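Local coordinates for protein probable hydrogenase maturation factor HypB (Methanocaldococcus jannaschii, PDB 2HF9) that binds GTP as a homodimer and probably hydrolyses it slowly to support nickel insertion during maturation of [NiFe] hydrogenases, at residues L32-V38 against L116-D120. Numbering follows the deposited sequence.
Sequences LLNKHGV and LDEID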
loop_
_atom_site.group_PDB
_atom_site.type_symbol
_atom_site.label_atom_id
_atom_site.label_comp_id
_atom_site.label_asym_id
_atom_site.label_seq_id
_atom_site.Cartn_x
_atom_site.Cartn_y
_atom_site.Cartn_z
ATOM N N LEU A 32 -5.040 13.307 -27.274
ATOM C CA LEU A 32 -4.119 14.440 -27.167
ATOM C C LEU A 32 -2.662 13.981 -27.225
ATOM O O LEU A 32 -1.838 14.586 -27.915
ATOM C CB LEU A 32 -4.384 15.249 -25.888
ATOM C CG LEU A 32 -3.445 16.421 -25.560
ATOM C CD1 LEU A 32 -3.576 17.563 -26.567
ATOM C CD2 LEU A 32 -3.680 16.927 -24.137
ATOM N N LEU A 33 -2.356 12.908 -26.500
ATOM C CA LEU A 33 -1.012 12.337 -26.491
ATOM C C LEU A 33 -0.607 11.817 -27.874
ATOM O O LEU A 33 0.497 12.108 -28.345
ATOM C CB LEU A 33 -0.903 11.230 -25.436
ATOM C CG LEU A 33 -1.034 11.665 -23.970
ATOM C CD1 LEU A 33 -1.322 10.465 -23.093
ATOM C CD2 LEU A 33 0.197 12.411 -23.474
ATOM N N ASN A 34 -1.508 11.071 -28.518
ATOM C CA ASN A 34 -1.276 10.535 -29.870
ATOM C C ASN A 34 -1.043 11.625 -30.913
ATOM O O ASN A 34 -0.225 11.465 -31.823
ATOM C CB ASN A 34 -2.434 9.633 -30.311
ATOM C CG ASN A 34 -2.460 8.303 -29.573
ATOM O OD1 ASN A 34 -1.431 7.811 -29.113
ATOM N ND2 ASN A 34 -3.645 7.710 -29.467
ATOM N N LYS A 35 -1.772 12.725 -30.756
ATOM C CA LYS A 35 -1.674 13.903 -31.610
ATOM C C LYS A 35 -0.265 14.488 -31.567
ATOM O O LYS A 35 0.250 14.968 -32.578
ATOM C CB LYS A 35 -2.679 14.942 -31.117
ATOM C CG LYS A 35 -3.534 15.604 -32.183
ATOM C CD LYS A 35 -4.973 15.821 -31.671
ATOM C CE LYS A 35 -5.008 16.478 -30.279
ATOM N NZ LYS A 35 -6.212 16.086 -29.464
ATOM N N HIS A 36 0.356 14.425 -30.389
ATOM C CA HIS A 36 1.698 14.959 -30.181
ATOM C C HIS A 36 2.790 13.888 -30.125
ATOM O O HIS A 36 3.936 14.188 -29.788
ATOM C CB HIS A 36 1.730 15.832 -28.928
ATOM C CG HIS A 36 0.856 17.043 -29.020
ATOM N ND1 HIS A 36 1.227 18.175 -29.714
ATOM C CD2 HIS A 36 -0.376 17.295 -28.519
ATOM C CE1 HIS A 36 0.264 19.075 -29.630
ATOM N NE2 HIS A 36 -0.721 18.565 -28.914
ATOM N N GLY A 37 2.426 12.649 -30.449
ATOM C CA GLY A 37 3.381 11.546 -30.538
ATOM C C GLY A 37 4.008 11.198 -29.203
ATOM O O GLY A 37 5.206 10.919 -29.122
ATOM N N VAL A 38 3.191 11.210 -28.156
ATOM C CA VAL A 38 3.655 10.890 -26.807
ATOM C C VAL A 38 3.120 9.519 -26.422
ATOM O O VAL A 38 1.941 9.235 -26.614
ATOM C CB VAL A 38 3.193 11.948 -25.764
ATOM C CG1 VAL A 38 3.718 11.615 -24.365
ATOM C CG2 VAL A 38 3.635 13.340 -26.174
ATOM N N LEU A 116 4.042 19.126 -25.149
ATOM C CA LEU A 116 3.941 17.776 -25.712
ATOM C C LEU A 116 4.650 17.599 -27.059
ATOM O O LEU A 116 4.874 16.471 -27.499
ATOM C CB LEU A 116 2.474 17.338 -25.804
ATOM C CG LEU A 116 1.654 17.356 -24.506
ATOM C CD1 LEU A 116 0.169 17.204 -24.802
ATOM C CD2 LEU A 116 2.127 16.279 -23.532
ATOM N N ASP A 117 5.005 18.708 -27.706
ATOM C CA ASP A 117 5.805 18.658 -28.934
ATOM C C ASP A 117 7.302 18.569 -28.645
ATOM O O ASP A 117 8.123 18.480 -29.565
ATOM C CB ASP A 117 5.492 19.854 -29.836
ATOM C CG ASP A 117 4.120 19.756 -30.470
ATOM O OD1 ASP A 117 3.720 18.644 -30.885
ATOM O OD2 ASP A 117 3.439 20.793 -30.551
ATOM N N GLU A 118 7.652 18.600 -27.362
ATOM C CA GLU A 118 9.030 18.394 -26.932
ATOM C C GLU A 118 9.146 17.210 -25.969
ATOM O O GLU A 118 10.100 17.115 -25.194
ATOM C CB GLU A 118 9.608 19.674 -26.319
ATOM C CG GLU A 118 10.044 20.716 -27.360
ATOM C CD GLU A 118 11.066 20.174 -28.358
ATOM O OE1 GLU A 118 12.135 19.681 -27.926
ATOM O OE2 GLU A 118 10.799 20.244 -29.580
ATOM N N ILE A 119 8.162 16.315 -26.026
ATOM C CA ILE A 119 8.124 15.114 -25.187
ATOM C C ILE A 119 7.816 13.895 -26.060
ATOM O O ILE A 119 6.968 13.961 -26.947
ATOM C CB ILE A 119 7.066 15.246 -24.033
ATOM C CG1 ILE A 119 7.396 16.413 -23.085
ATOM C CG2 ILE A 119 6.916 13.941 -23.240
ATOM C CD1 ILE A 119 8.774 16.351 -22.409
ATOM N N ASP A 120 8.522 12.792 -25.815
ATOM C CA ASP A 120 8.264 11.529 -26.508
ATOM C C ASP A 120 7.619 10.492 -25.581
ATOM O O ASP A 120 6.738 9.734 -25.997
ATOM C CB ASP A 120 9.561 10.970 -27.112
ATOM C CG ASP A 120 10.265 11.971 -28.020
ATOM O OD1 ASP A 120 9.616 12.500 -28.949
ATOM O OD2 ASP A 120 11.468 12.228 -27.805
#
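The imidazole of His-36 meets Asp-117 at its edge: OD1 of Asp-117 lies near the ring plane, 2.8 Å from ND1 of His-36, and Leu-32 CD1 lies in plane at another part of the ring's edge. Leu-116 CB approaches the ring obliquely, 3.6 Å from CG of His-36. The N-H of ND1 points almost straight at its acceptor (172°), yet reaches the carboxylate from above its plane, the two flat groups being turned 59° apart. With CG of His-36 anti to the carbonyl carbon (chi1 -63°), the ring stands beside Leu-116 and presents ND1 to the aspartate.

Leu-116 CD1 lies against both Leu-32 and the His-36 ring: it touches CG of Leu-32 at 3.8 Å, the two side chains crossing at about a right angle, and also packs against CD2 of His-36. Leu-111 of helix 104-111 packs against Leu-32 and Leu-33. Beside the Leu-116 contact, Val-38 CG2 rests 3.5 Å from the carbonyl oxygen of Ile-119, while its CG1 meets Ile-119 CG2. A CA-H...O contact of 3.4 Å from Val-38 CA to Asp-120 O adjoins the backbone pairing of Asp-120 with Val-39.

Helix 18-35 ends here in a Schellman motif, evidenced by Val-38 N bonding to Leu-33 O, a weak bond from Gly-37 N to Asn-34 O, and positive phi at Gly-37, the C-prime residue; the chain then enters strand 39-45, beside strand 121-125 in the parallel sheet of this P-loop GTPase. Replacing His-36 by alanine would probably cost Asp-117 the ND1 donor and take the ring's carbons from Leu-116 CB and CD1. The chemistry thus implies a single directed polar bond next to an apolar seam, joining the helix terminus to the loop leading into the neighbouring strand; the near-straight bond, with Leu-116 against the ring, probably restricts its turning.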